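Local coordinates for SsfS6 (Streptomyces sp. SF2575, PDB 4G2T), which is a GT-B-fold protein of the erythromycin biosynthesis protein CIII-like family, with two Rossmann-like domains, that binds thymidine-5'-diphosphate, at residues P74-W79 against G104-R109; E129-T134 against A154-I159; W146-I151 against L183-V188. One frame throughout, in Å; residues are numbered along the deposited sequence.

Interaction 1: residues P74-W79 against G104-R109; sequences PEVLSW and GRLVLR
Short helix 73-77 and the chain leaving it lie against the middle of long helix 92-121, and the two backbones come closest at Val76 and Leu106, whose CA atoms are 6.0 Å apart. At that spacing Val76 CG1 rests on the backbone of the long helix, 3.3 Å from Leu106 N, and it also meets Arg105 CB at 3.6 Å. Leu106 CB touches the same methyl more loosely, so a single valine branch makes most of the apolar contact. Beside it Arg105 reaches across to the C-terminal end of the short helix. Its chain bends at chi3 (-63°), which brings the guanidinium side-on to Val76 O: NH2 donates to this oxygen at 2.9 Å, and NE donates to it at 3.1 Å. The acceptor is only 5° out of the guanidinium plane; NH2 uses a lone pair in the carbonyl plane, whereas NE comes nearly head-on to the C=O bond. Leu77 O lies at the edge of the same group and Trp79 O over one face, both too poorly angled to be hydrogen-bonded. With three carbonyl oxygens around it, the positive charge is probably stabilised here; Glu166 adds a long, weak ion pair at NH1. Further along, Glu75 and Arg109 cross at about a right angle, and OE2 forms a long salt bridge to NH2 at 3.6 Å, the two flat groups turned 64° apart. A water accepts from Arg109 NH1 at 2.8 Å, in the guanidinium plane, and lies very close to Glu75 O. Both helices belong to the long connection from strand 64-66 to strand 125-129, the crossover past strands 44-50 and 16-20 that the 3-2-1-4 order of a Rossmann-like domain requires.

Interaction 2: residues E129-T134 against A154-I159; sequences ETYSLT and ASPELI
Thr130 and Tyr131, the middle residues of a type I beta turn from Glu129 to Ser132, carry this loop across to 154-159. Glu129, the first turn residue, braces it from within: its OE1 accepts from Tyr131 N at 2.9 Å along an almost straight bond (174° at the hydrogen), although the donor approaches from above the carboxylate plane. The same oxygen has a salt bridge to Arg152, so the carboxylate is tied to both the turn and the loop opposite. Thr130 OG1 and Ser155 OG do not meet directly. One water joins them, 2.7 Å from Thr130 OG1 and 2.6 Å from Ser155 OG. Tyr131 follows and forms the main contact. With CG beside the backbone N (chi1 -60°), its ring extends over Ile159, which puts CG2 over the ring centre, 3.6 Å from the centroid and 10° off the normal, a close CH-pi contact. Ile159 CD1 lies on the same side of the ring, displaced toward CE2 and OH. That hydroxyl donates a weak hydrogen bond to Pro156 O at 2.9 Å and lies against Pro156 CD and Ser155 CB. Pro156 is the N-cap residue of helix 157-166, and its carbonyl oxygen also accepts from Ile159 N at 3.0 Å, so the tyrosine reaches the first turn of the helix. Tyr103 meets the ring as well. The loops joined here follow the C-terminal ends of neighbouring parallel strands 125-129 and 146-149, at the C-terminal end of a Rossmann-like sheet, where ligand sites commonly form; thymidine-5'-diphosphate lies about 11 Å from the Tyr131 side chain.

Interaction 3: residues W146-I151 against L183-V188; sequences WIEQSI and LLSIDV
Ile186 O is held by two donors: Ser150 N at 2.8 Å, tilted 34° from the carbonyl plane, and a water, also at 2.8 Å from Ile186 O. The same water donates weakly to Glu148 OE2, linking a side chain on one strand to the backbone of the other. Further back, Ile186 N donates to Glu148 O at 2.6 Å in a nearly straight bond, and Glu148 N donates to Leu184 O at 2.9 Å. Leu183 N continues the series to Trp146 O. The alternation is that of parallel strands, whose directions differ by 14°. Strands 146-149 and 184-187 are adjacent in the parallel sheet of the N-terminal Rossmann-like domain, and the connection between them carries helices 157-166 and 168-172, a beta-alpha-beta crossover. On the sheet face bearing Ile147, Gln149, Leu184 and Ile186 the contact is made by aliphatic groups. Ile147 CD1 lies 3.7 Å from Leu184 CB, the two side chains side by side and pointing the same way, while Ile147 CG2 meets Ile186 CD1 at 3.7 Å. Ile390 and Ile394 of the C-terminal helix 387-396 cover this patch. Gln149 lays CB and CG along Ile186 and sends NE2 to Pro30 O. Glu148 and Ser185 occupy the other face, where Lys160 gives Glu148 OE1 a long, weak ion pair. Just past strand 146-149, Ser150 places OG anti to its backbone N (chi1 173°), 2.7 Å from a second water that donates weakly to OD1 of Asp187, the last residue of the other strand, whose OD2 accepts from Cys189 N.

In the fold
The three contacts run through the N-terminal domain from its outer helices to its sheet. Interaction 1, some 18 Å from the chain centre, is partly exposed and combines a buried valine with arginine bonds and a long salt bridge. Interaction 2 is buried and joins a loop to the start of helix 157-166 through one aromatic ring, an aliphatic methyl and water. Interaction 3 is sheet backbone bonding, with aliphatic contacts along one face. Helix 92-121 ties the first two, as Val107 packs on Leu133 and Thr134. Interactions 2 and 3 share the connection leading from strand 146-149 into helix 157-166, and Thr130 packs against Glu148 and Ser150. Interactions 1 and 3 do not touch.

Interaction 1: residues P74-W79 against G104-R109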
ATOM      1  N   PRO A  74     -22.874 -11.332 -10.400  1.00 26.54           N
ATOM      2  CA  PRO A  74     -23.984 -12.003 -11.089  1.00 26.66           C
ATOM      3  C   PRO A  74     -24.527 -13.252 -10.389  1.00 34.29           C
ATOM      4  O   PRO A  74     -25.723 -13.517 -10.502  1.00 42.12           O
ATOM      5  CB  PRO A  74     -23.371 -12.381 -12.438  1.00 23.29           C
ATOM      6  CG  PRO A  74     -22.365 -11.332 -12.682  1.00 23.97           C
ATOM      7  CD  PRO A  74     -21.776 -11.018 -11.336  1.00 22.89           C
ATOM      8  N   GLU A  75     -23.677 -13.999  -9.689  1.00 22.50           N
ATOM      9  CA  GLU A  75     -24.131 -15.183  -8.963  1.00 29.23           C
ATOM     10  C   GLU A  75     -25.189 -14.808  -7.938  1.00 25.06           C
ATOM     11  O   GLU A  75     -26.177 -15.516  -7.752  1.00 32.15           O
ATOM     12  CB  GLU A  75     -22.968 -15.853  -8.230  1.00 29.26           C
ATOM     13  CG  GLU A  75     -21.787 -16.228  -9.098  1.00 32.28           C
ATOM     14  CD  GLU A  75     -20.713 -16.954  -8.311  1.00 38.16           C
ATOM     15  OE1 GLU A  75     -19.518 -16.664  -8.524  1.00 34.64           O
ATOM     16  OE2 GLU A  75     -21.066 -17.815  -7.477  1.00 27.59           O
ATOM     17  N   VAL A  76     -24.966 -13.682  -7.275  1.00 24.24           N
ATOM     18  CA  VAL A  76     -25.814 -13.246  -6.176  1.00 27.35           C
ATOM     19  C   VAL A  76     -27.017 -12.457  -6.677  1.00 20.20           C
ATOM     20  O   VAL A  76     -28.098 -12.509  -6.090  1.00 32.70           O
ATOM     21  CB  VAL A  76     -25.017 -12.372  -5.195  1.00 20.35           C
ATOM     22  CG1 VAL A  76     -25.803 -12.163  -3.926  1.00 21.20           C
ATOM     23  CG2 VAL A  76     -23.675 -13.016  -4.886  1.00 24.16           C
ATOM     24  N   LEU A  77     -26.824 -11.729  -7.770  1.00 16.50           N
ATOM     25  CA  LEU A  77     -27.865 -10.860  -8.301  1.00 33.21           C
ATOM     26  C   LEU A  77     -28.897 -11.625  -9.130  1.00 22.84           C
ATOM     27  O   LEU A  77     -30.051 -11.208  -9.234  1.00 27.92           O
ATOM     28  CB  LEU A  77     -27.241  -9.733  -9.129  1.00 23.90           C
ATOM     29  CG  LEU A  77     -28.175  -8.621  -9.605  1.00 33.79           C
ATOM     30  CD1 LEU A  77     -29.016  -8.111  -8.450  1.00 25.02           C
ATOM     31  CD2 LEU A  77     -27.377  -7.488 -10.227  1.00 33.54           C
ATOM     32  N   SER A  78     -28.483 -12.749  -9.707  1.00 28.32           N
ATOM     33  CA  SER A  78     -29.358 -13.520 -10.587  1.00 30.01           C
ATOM     34  C   SER A  78     -30.143 -14.609  -9.856  1.00 34.48           C
ATOM     35  O   SER A  78     -30.934 -15.326 -10.468  1.00 24.05           O
ATOM     36  CB  SER A  78     -28.558 -14.134 -11.740  1.00 26.16           C
ATOM     37  OG  SER A  78     -27.928 -13.131 -12.515  1.00 32.87           O
ATOM     38  N   TRP A  79     -29.922 -14.733  -8.552  1.00 21.72           N
ATOM     39  CA  TRP A  79     -30.659 -15.702  -7.746  1.00 18.15           C
ATOM     40  C   TRP A  79     -31.054 -15.122  -6.395  1.00 21.87           C
ATOM     41  O   TRP A  79     -30.280 -14.398  -5.769  1.00 31.51           O
ATOM     42  CB  TRP A  79     -29.846 -16.985  -7.551  1.00 35.00           C
ATOM     43  CG  TRP A  79     -29.911 -17.920  -8.719  1.00 34.03           C
ATOM     44  CD1 TRP A  79     -30.830 -18.907  -8.928  1.00 26.46           C
ATOM     45  CD2 TRP A  79     -29.019 -17.958  -9.838  1.00 26.09           C
ATOM     46  NE1 TRP A  79     -30.566 -19.556 -10.108  1.00 21.57           N
ATOM     47  CE2 TRP A  79     -29.459 -18.993 -10.688  1.00 19.37           C
ATOM     48  CE3 TRP A  79     -27.892 -17.218 -10.205  1.00 25.20           C
ATOM     49  CZ2 TRP A  79     -28.813 -19.306 -11.880  1.00 28.61           C
ATOM     50  CZ3 TRP A  79     -27.251 -17.529 -11.390  1.00 33.24           C
ATOM     51  CH2 TRP A  79     -27.713 -18.564 -12.213  1.00 37.52           C
ATOM     52  N   GLY A 104     -27.675  -7.193  -0.782  1.00 27.15           N
ATOM     53  CA  GLY A 104     -28.202  -7.740   0.452  1.00 23.48           C
ATOM     54  C   GLY A 104     -27.911  -9.222   0.580  1.00 27.70           C
ATOM     55  O   GLY A 104     -27.535  -9.700   1.649  1.00 20.59           O
ATOM     56  N   ARG A 105     -28.077  -9.951  -0.519  1.00 25.22           N
ATOM     57  CA  ARG A 105     -27.836 -11.389  -0.521  1.00 29.80           C
ATOM     58  C   ARG A 105     -26.344 -11.706  -0.573  1.00 27.36           C
ATOM     59  O   ARG A 105     -25.930 -12.830  -0.286  1.00 25.33           O
ATOM     60  CB  ARG A 105     -28.572 -12.057  -1.684  1.00 23.97           C
ATOM     61  CG  ARG A 105     -30.080 -11.874  -1.644  1.00 35.90           C
ATOM     62  CD  ARG A 105     -30.766 -12.711  -2.707  1.00 24.95           C
ATOM     63  NE  ARG A 105     -30.383 -12.315  -4.060  1.00 34.12           N
ATOM     64  CZ  ARG A 105     -31.088 -11.489  -4.826  1.00 23.83           C
ATOM     65  NH1 ARG A 105     -32.221 -10.969  -4.373  1.00 12.27           N
ATOM     66  NH2 ARG A 105     -30.664 -11.186  -6.044  1.00 30.96           N
ATOM     67  N   LEU A 106     -25.544 -10.712  -0.947  1.00 26.89           N
ATOM     68  CA  LEU A 106     -24.093 -10.847  -0.939  1.00 22.33           C
ATOM     69  C   LEU A 106     -23.607 -10.997   0.496  1.00 23.80           C
ATOM     70  O   LEU A 106     -22.616 -11.677   0.766  1.00 31.60           O
ATOM     71  CB  LEU A 106     -23.440  -9.627  -1.593  1.00 26.48           C
ATOM     72  CG  LEU A 106     -21.919  -9.487  -1.479  1.00 32.55           C
ATOM     73  CD1 LEU A 106     -21.215 -10.670  -2.123  1.00 39.14           C
ATOM     74  CD2 LEU A 106     -21.452  -8.178  -2.098  1.00 27.79           C
ATOM     75  N   VAL A 107     -24.326 -10.360   1.413  1.00 21.53           N
ATOM     76  CA  VAL A 107     -24.007 -10.415   2.833  1.00 22.40           C
ATOM     77  C   VAL A 107     -24.173 -11.832   3.373  1.00 26.33           C
ATOM     78  O   VAL A 107     -23.400 -12.280   4.219  1.00 30.48           O
ATOM     79  CB  VAL A 107     -24.905  -9.454   3.632  1.00 21.08           C
ATOM     80  CG1 VAL A 107     -24.516  -9.454   5.099  1.00 34.91           C
ATOM     81  CG2 VAL A 107     -24.814  -8.051   3.055  1.00 28.48           C
ATOM     82  N   LEU A 108     -25.177 -12.538   2.862  1.00 26.10           N
ATOM     83  CA  LEU A 108     -25.461 -13.904   3.290  1.00 25.74           C
ATOM     84  C   LEU A 108     -24.314 -14.856   2.960  1.00 23.79           C
ATOM     85  O   LEU A 108     -24.180 -15.916   3.569  1.00 29.25           O
ATOM     86  CB  LEU A 108     -26.749 -14.408   2.638  1.00 15.28           C
ATOM     87  CG  LEU A 108     -27.999 -13.542   2.806  1.00 33.50           C
ATOM     88  CD1 LEU A 108     -29.189 -14.194   2.121  1.00 24.56           C
ATOM     89  CD2 LEU A 108     -28.292 -13.287   4.276  1.00 24.32           C
ATOM     90  N   ARG A 109     -23.492 -14.471   1.990  1.00 20.04           N
ATOM     91  CA  ARG A 109     -22.378 -15.303   1.552  1.00 25.21           C
ATOM     92  C   ARG A 109     -21.107 -14.999   2.336  1.00 19.07           C
ATOM     93  O   ARG A 109     -20.194 -15.821   2.397  1.00 21.18           O
ATOM     94  CB  ARG A 109     -22.126 -15.099   0.056  1.00 25.21           C
ATOM     95  CG  ARG A 109     -23.327 -15.416  -0.817  1.00 25.34           C
ATOM     96  CD  ARG A 109     -23.535 -16.915  -0.949  1.00 31.66           C
ATOM     97  NE  ARG A 109     -22.736 -17.478  -2.032  1.00 48.32           N
ATOM     98  CZ  ARG A 109     -23.199 -17.705  -3.258  1.00 58.86           C
ATOM     99  NH1 ARG A 109     -24.461 -17.423  -3.553  1.00 46.33           N
ATOM    100  NH2 ARG A 109     -22.404 -18.218  -4.187  1.00 59.60           N
TER
HETATM  101  O   HOH W   1     -26.020 -17.155  -5.826  1.00 39.77           O

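Interaction 2: residues E129-T134 against A154-I159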
ATOM      1  N   GLU A 129     -17.690   0.074   2.403  1.00 28.62           N
ATOM      2  CA  GLU A 129     -18.321   0.952   1.424  1.00 21.15           C
ATOM      3  C   GLU A 129     -19.840   0.927   1.568  1.00 14.82           C
ATOM      4  O   GLU A 129     -20.382   0.166   2.372  1.00 22.45           O
ATOM      5  CB  GLU A 129     -17.891   0.587  -0.001  1.00 24.77           C
ATOM      6  CG  GLU A 129     -18.295  -0.805  -0.446  1.00 26.78           C
ATOM      7  CD  GLU A 129     -19.466  -0.794  -1.408  1.00 33.26           C
ATOM      8  OE1 GLU A 129     -19.978   0.304  -1.714  1.00 30.19           O
ATOM      9  OE2 GLU A 129     -19.872  -1.885  -1.860  1.00 46.34           O
ATOM     10  N   THR A 130     -20.520   1.760   0.786  1.00 24.73           N
ATOM     11  CA  THR A 130     -21.957   1.978   0.942  1.00 26.02           C
ATOM     12  C   THR A 130     -22.804   0.718   0.767  1.00 23.83           C
ATOM     13  O   THR A 130     -23.737   0.482   1.535  1.00 26.87           O
ATOM     14  CB  THR A 130     -22.467   3.064  -0.029  1.00 24.81           C
ATOM     15  OG1 THR A 130     -21.622   4.218   0.049  1.00 24.32           O
ATOM     16  CG2 THR A 130     -23.895   3.461   0.316  1.00 25.22           C
ATOM     17  N   TYR A 131     -22.477  -0.093  -0.233  1.00 20.56           N
ATOM     18  CA  TYR A 131     -23.308  -1.250  -0.562  1.00 25.96           C
ATOM     19  C   TYR A 131     -22.760  -2.576  -0.032  1.00 30.60           C
ATOM     20  O   TYR A 131     -23.318  -3.638  -0.306  1.00 35.22           O
ATOM     21  CB  TYR A 131     -23.554  -1.326  -2.071  1.00 28.89           C
ATOM     22  CG  TYR A 131     -24.258  -0.109  -2.630  1.00 22.39           C
ATOM     23  CD1 TYR A 131     -25.068   0.682  -1.824  1.00 24.06           C
ATOM     24  CD2 TYR A 131     -24.109   0.254  -3.962  1.00 23.89           C
ATOM     25  CE1 TYR A 131     -25.708   1.797  -2.328  1.00 29.51           C
ATOM     26  CE2 TYR A 131     -24.744   1.368  -4.475  1.00 28.85           C
ATOM     27  CZ  TYR A 131     -25.543   2.136  -3.653  1.00 21.39           C
ATOM     28  OH  TYR A 131     -26.180   3.246  -4.159  1.00 28.03           O
ATOM     29  N   SER A 132     -21.671  -2.512   0.726  1.00 15.92           N
ATOM     30  CA  SER A 132     -21.164  -3.691   1.418  1.00 32.69           C
ATOM     31  C   SER A 132     -21.788  -3.769   2.806  1.00 30.08           C
ATOM     32  O   SER A 132     -21.187  -3.350   3.795  1.00 30.06           O
ATOM     33  CB  SER A 132     -19.638  -3.657   1.519  1.00 14.66           C
ATOM     34  OG  SER A 132     -19.035  -3.850   0.253  1.00 32.65           O
ATOM     35  N   LEU A 133     -23.000  -4.312   2.868  1.00 26.23           N
ATOM     36  CA  LEU A 133     -23.790  -4.314   4.095  1.00 23.31           C
ATOM     37  C   LEU A 133     -23.326  -5.341   5.124  1.00 23.10           C
ATOM     38  O   LEU A 133     -23.863  -5.401   6.231  1.00 32.16           O
ATOM     39  CB  LEU A 133     -25.272  -4.526   3.771  1.00 25.57           C
ATOM     40  CG  LEU A 133     -25.922  -3.447   2.903  1.00 29.62           C
ATOM     41  CD1 LEU A 133     -27.336  -3.849   2.519  1.00 22.27           C
ATOM     42  CD2 LEU A 133     -25.919  -2.109   3.625  1.00 23.01           C
ATOM     43  N   THR A 134     -22.334  -6.149   4.762  1.00 23.16           N
ATOM     44  CA  THR A 134     -21.759  -7.106   5.700  1.00 29.80           C
ATOM     45  C   THR A 134     -21.057  -6.354   6.824  1.00 27.55           C
ATOM     46  O   THR A 134     -21.057  -6.790   7.976  1.00 30.52           O
ATOM     47  CB  THR A 134     -20.759  -8.049   5.009  1.00 23.11           C
ATOM     48  OG1 THR A 134     -21.407  -8.718   3.918  1.00 28.14           O
ATOM     49  CG2 THR A 134     -20.229  -9.088   5.986  1.00 21.15           C
ATOM     50  N   ALA A 154     -22.387   9.412  -7.066  1.00 22.85           N
ATOM     51  CA  ALA A 154     -23.725   9.422  -6.497  1.00 33.58           C
ATOM     52  C   ALA A 154     -24.131   8.004  -6.118  1.00 27.91           C
ATOM     53  O   ALA A 154     -24.003   7.078  -6.919  1.00 29.43           O
ATOM     54  CB  ALA A 154     -24.718  10.014  -7.484  1.00 21.42           C
ATOM     55  N   SER A 155     -24.612   7.838  -4.892  1.00 31.04           N
ATOM     56  CA  SER A 155     -25.046   6.533  -4.416  1.00 29.92           C
ATOM     57  C   SER A 155     -26.550   6.526  -4.175  1.00 36.93           C
ATOM     58  O   SER A 155     -27.011   6.965  -3.122  1.00 35.89           O
ATOM     59  CB  SER A 155     -24.308   6.157  -3.129  1.00 35.01           C
ATOM     60  OG  SER A 155     -22.904   6.160  -3.327  1.00 28.79           O
ATOM     61  N   PRO A 156     -27.318   6.038  -5.164  1.00 46.36           N
ATOM     62  CA  PRO A 156     -28.777   5.937  -5.062  1.00 29.94           C
ATOM     63  C   PRO A 156     -29.199   5.179  -3.809  1.00 34.80           C
ATOM     64  O   PRO A 156     -28.926   3.984  -3.687  1.00 38.89           O
ATOM     65  CB  PRO A 156     -29.156   5.144  -6.314  1.00 29.90           C
ATOM     66  CG  PRO A 156     -28.083   5.466  -7.291  1.00 30.30           C
ATOM     67  CD  PRO A 156     -26.826   5.584  -6.477  1.00 39.44           C
ATOM     68  N   GLU A 157     -29.855   5.881  -2.891  1.00 33.92           N
ATOM     69  CA  GLU A 157     -30.275   5.305  -1.617  1.00 47.51           C
ATOM     70  C   GLU A 157     -31.283   4.178  -1.811  1.00 37.11           C
ATOM     71  O   GLU A 157     -31.496   3.358  -0.918  1.00 38.63           O
ATOM     72  CB  GLU A 157     -30.872   6.394  -0.725  1.00 54.27           C
ATOM     73  CG  GLU A 157     -32.060   7.111  -1.344  1.00 50.65           C
ATOM     74  CD  GLU A 157     -32.217   8.527  -0.831  1.00 86.32           C
ATOM     75  OE1 GLU A 157     -33.207   8.800  -0.120  1.00 97.01           O
ATOM     76  OE2 GLU A 157     -31.349   9.371  -1.142  1.00 92.76           O
ATOM     77  N   LEU A 158     -31.899   4.148  -2.988  1.00 28.53           N
ATOM     78  CA  LEU A 158     -32.871   3.122  -3.332  1.00 32.78           C
ATOM     79  C   LEU A 158     -32.211   1.748  -3.376  1.00 35.80           C
ATOM     80  O   LEU A 158     -32.824   0.740  -3.019  1.00 31.13           O
ATOM     81  CB  LEU A 158     -33.504   3.445  -4.682  1.00 32.16           C
ATOM     82  CG  LEU A 158     -34.802   2.721  -5.024  1.00 44.11           C
ATOM     83  CD1 LEU A 158     -35.900   3.107  -4.045  1.00 39.55           C
ATOM     84  CD2 LEU A 158     -35.205   3.050  -6.445  1.00 35.30           C
ATOM     85  N   ILE A 159     -30.958   1.716  -3.820  1.00 29.15           N
ATOM     86  CA  ILE A 159     -30.171   0.489  -3.823  1.00 27.17           C
ATOM     87  C   ILE A 159     -29.912   0.028  -2.394  1.00 23.60           C
ATOM     88  O   ILE A 159     -30.137  -1.132  -2.049  1.00 24.38           O
ATOM     89  CB  ILE A 159     -28.819   0.691  -4.537  1.00 28.66           C
ATOM     90  CG1 ILE A 159     -29.035   0.960  -6.027  1.00 25.34           C
ATOM     91  CG2 ILE A 159     -27.921  -0.519  -4.343  1.00 22.51           C
ATOM     92  CD1 ILE A 159     -27.751   1.157  -6.804  1.00 16.55           C
TER
HETATM   93  O   HOH W   2     -20.883   4.725  -2.519  1.00 27.85           O

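Interaction 3: residues W146-I151 against L183-V188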
ATOM      1  N   TRP A 146     -19.090   1.720  13.206  1.00 31.24           N
ATOM      2  CA  TRP A 146     -18.587   1.445  11.865  1.00 20.31           C
ATOM      3  C   TRP A 146     -18.522   2.711  11.016  1.00 25.37           C
ATOM      4  O   TRP A 146     -19.209   3.692  11.293  1.00 25.52           O
ATOM      5  CB  TRP A 146     -19.429   0.369  11.170  1.00 23.53           C
ATOM      6  CG  TRP A 146     -20.859   0.755  10.922  1.00 31.14           C
ATOM      7  CD1 TRP A 146     -21.865   0.814  11.841  1.00 24.06           C
ATOM      8  CD2 TRP A 146     -21.446   1.109   9.662  1.00 31.97           C
ATOM      9  NE1 TRP A 146     -23.039   1.195  11.237  1.00 30.94           N
ATOM     10  CE2 TRP A 146     -22.810   1.380   9.899  1.00 29.96           C
ATOM     11  CE3 TRP A 146     -20.951   1.227   8.360  1.00 31.83           C
ATOM     12  CZ2 TRP A 146     -23.681   1.762   8.882  1.00 33.72           C
ATOM     13  CZ3 TRP A 146     -21.820   1.608   7.352  1.00 34.53           C
ATOM     14  CH2 TRP A 146     -23.169   1.873   7.619  1.00 28.03           C
ATOM     15  N   ILE A 147     -17.684   2.679   9.985  1.00 19.13           N
ATOM     16  CA  ILE A 147     -17.502   3.827   9.107  1.00 19.20           C
ATOM     17  C   ILE A 147     -18.006   3.518   7.703  1.00 29.96           C
ATOM     18  O   ILE A 147     -17.658   2.489   7.122  1.00 22.07           O
ATOM     19  CB  ILE A 147     -16.019   4.236   9.019  1.00 25.99           C
ATOM     20  CG1 ILE A 147     -15.441   4.471  10.416  1.00 32.60           C
ATOM     21  CG2 ILE A 147     -15.857   5.477   8.155  1.00 21.59           C
ATOM     22  CD1 ILE A 147     -16.085   5.620  11.158  1.00 35.28           C
ATOM     23  N   GLU A 148     -18.831   4.409   7.162  1.00 31.14           N
ATOM     24  CA  GLU A 148     -19.311   4.265   5.794  1.00 22.59           C
ATOM     25  C   GLU A 148     -18.592   5.228   4.861  1.00 23.08           C
ATOM     26  O   GLU A 148     -18.670   6.445   5.033  1.00 36.86           O
ATOM     27  CB  GLU A 148     -20.817   4.516   5.712  1.00 34.53           C
ATOM     28  CG  GLU A 148     -21.362   4.430   4.295  1.00 28.96           C
ATOM     29  CD  GLU A 148     -22.695   5.133   4.132  1.00 36.57           C
ATOM     30  OE1 GLU A 148     -23.456   5.213   5.120  1.00 33.03           O
ATOM     31  OE2 GLU A 148     -22.978   5.613   3.014  1.00 45.31           O
ATOM     32  N   GLN A 149     -17.894   4.682   3.872  1.00 20.59           N
ATOM     33  CA  GLN A 149     -17.256   5.505   2.854  1.00 22.03           C
ATOM     34  C   GLN A 149     -17.934   5.314   1.504  1.00 27.20           C
ATOM     35  O   GLN A 149     -18.164   4.186   1.071  1.00 22.92           O
ATOM     36  CB  GLN A 149     -15.767   5.172   2.730  1.00 11.07           C
ATOM     37  CG  GLN A 149     -15.066   5.960   1.633  1.00 15.37           C
ATOM     38  CD  GLN A 149     -13.691   5.419   1.300  1.00 19.96           C
ATOM     39  OE1 GLN A 149     -13.024   4.818   2.143  1.00 25.76           O
ATOM     40  NE2 GLN A 149     -13.260   5.627   0.061  1.00 19.32           N
ATOM     41  N   SER A 150     -18.256   6.420   0.845  1.00 19.91           N
ATOM     42  CA  SER A 150     -18.804   6.363  -0.502  1.00 25.70           C
ATOM     43  C   SER A 150     -17.676   6.197  -1.510  1.00 26.45           C
ATOM     44  O   SER A 150     -16.599   6.770  -1.351  1.00 22.07           O
ATOM     45  CB  SER A 150     -19.609   7.623  -0.818  1.00 17.42           C
ATOM     46  OG  SER A 150     -20.012   7.639  -2.177  1.00 27.75           O
ATOM     47  N   ILE A 151     -17.928   5.404  -2.545  1.00 20.13           N
ATOM     48  CA  ILE A 151     -16.938   5.176  -3.589  1.00 25.52           C
ATOM     49  C   ILE A 151     -17.520   5.564  -4.943  1.00 22.75           C
ATOM     50  O   ILE A 151     -17.026   5.147  -5.992  1.00 19.92           O
ATOM     51  CB  ILE A 151     -16.479   3.705  -3.613  1.00 20.67           C
ATOM     52  CG1 ILE A 151     -17.648   2.781  -3.965  1.00 16.22           C
ATOM     53  CG2 ILE A 151     -15.891   3.314  -2.265  1.00 16.04           C
ATOM     54  CD1 ILE A 151     -17.276   1.314  -4.001  1.00 11.70           C
ATOM     55  N   LEU A 183     -20.556   5.640  12.407  1.00 39.41           N
ATOM     56  CA  LEU A 183     -19.897   6.685  13.176  1.00 35.08           C
ATOM     57  C   LEU A 183     -19.552   7.860  12.268  1.00 34.30           C
ATOM     58  O   LEU A 183     -19.563   9.015  12.693  1.00 44.58           O
ATOM     59  CB  LEU A 183     -18.632   6.138  13.840  1.00 48.06           C
ATOM     60  CG  LEU A 183     -18.083   6.922  15.033  1.00 51.96           C
ATOM     61  CD1 LEU A 183     -19.104   6.953  16.161  1.00 38.64           C
ATOM     62  CD2 LEU A 183     -16.772   6.318  15.511  1.00 44.55           C
ATOM     63  N   LEU A 184     -19.259   7.555  11.010  1.00 34.35           N
ATOM     64  CA  LEU A 184     -18.944   8.583  10.030  1.00 26.54           C
ATOM     65  C   LEU A 184     -19.408   8.162   8.640  1.00 35.07           C
ATOM     66  O   LEU A 184     -19.118   7.055   8.187  1.00 38.80           O
ATOM     67  CB  LEU A 184     -17.440   8.861  10.017  1.00 32.47           C
ATOM     68  CG  LEU A 184     -17.004  10.235   9.510  1.00 47.43           C
ATOM     69  CD1 LEU A 184     -17.409  11.318  10.500  1.00 47.35           C
ATOM     70  CD2 LEU A 184     -15.506  10.264   9.258  1.00 39.58           C
ATOM     71  N   SER A 185     -20.142   9.047   7.974  1.00 33.84           N
ATOM     72  CA  SER A 185     -20.562   8.816   6.598  1.00 29.05           C
ATOM     73  C   SER A 185     -19.741   9.687   5.659  1.00 25.87           C
ATOM     74  O   SER A 185     -19.850  10.912   5.678  1.00 37.92           O
ATOM     75  CB  SER A 185     -22.053   9.109   6.428  1.00 45.93           C
ATOM     76  OG  SER A 185     -22.841   8.140   7.095  1.00 56.02           O
ATOM     77  N   ILE A 186     -18.918   9.047   4.838  1.00 29.97           N
ATOM     78  CA  ILE A 186     -17.989   9.765   3.978  1.00 21.09           C
ATOM     79  C   ILE A 186     -18.511   9.890   2.552  1.00 26.16           C
ATOM     80  O   ILE A 186     -18.973   8.915   1.964  1.00 32.52           O
ATOM     81  CB  ILE A 186     -16.616   9.073   3.960  1.00 26.38           C
ATOM     82  CG1 ILE A 186     -16.074   8.950   5.387  1.00 23.74           C
ATOM     83  CG2 ILE A 186     -15.649   9.836   3.073  1.00 16.89           C
ATOM     84  CD1 ILE A 186     -14.971   7.930   5.540  1.00 20.57           C
ATOM     85  N   ASP A 187     -18.437  11.101   2.007  1.00 32.35           N
ATOM     86  CA  ASP A 187     -18.863  11.361   0.640  1.00 21.72           C
ATOM     87  C   ASP A 187     -17.698  11.943  -0.154  1.00 20.66           C
ATOM     88  O   ASP A 187     -16.883  12.689   0.389  1.00 27.73           O
ATOM     89  CB  ASP A 187     -20.049  12.327   0.630  1.00 39.38           C
ATOM     90  CG  ASP A 187     -20.827  12.284  -0.668  1.00 31.22           C
ATOM     91  OD1 ASP A 187     -21.765  11.465  -0.770  1.00 44.06           O
ATOM     92  OD2 ASP A 187     -20.503  13.068  -1.585  1.00 40.48           O
ATOM     93  N   VAL A 188     -17.616  11.601  -1.436  1.00 27.41           N
ATOM     94  CA  VAL A 188     -16.480  12.014  -2.257  1.00 21.94           C
ATOM     95  C   VAL A 188     -16.882  12.856  -3.465  1.00 26.13           C
ATOM     96  O   VAL A 188     -16.053  13.150  -4.327  1.00 26.84           O
ATOM     97  CB  VAL A 188     -15.669  10.798  -2.745  1.00 22.81           C
ATOM     98  CG1 VAL A 188     -15.011  10.091  -1.569  1.00 15.98           C
ATOM     99  CG2 VAL A 188     -16.561   9.841  -3.522  1.00 18.29           C
TER
HETATM  100  O   HOH W   3     -21.519   8.377   3.085  1.00 32.85           O
HETATM  101  O   HOH W   4     -22.412   8.832  -2.686  1.00 32.05           O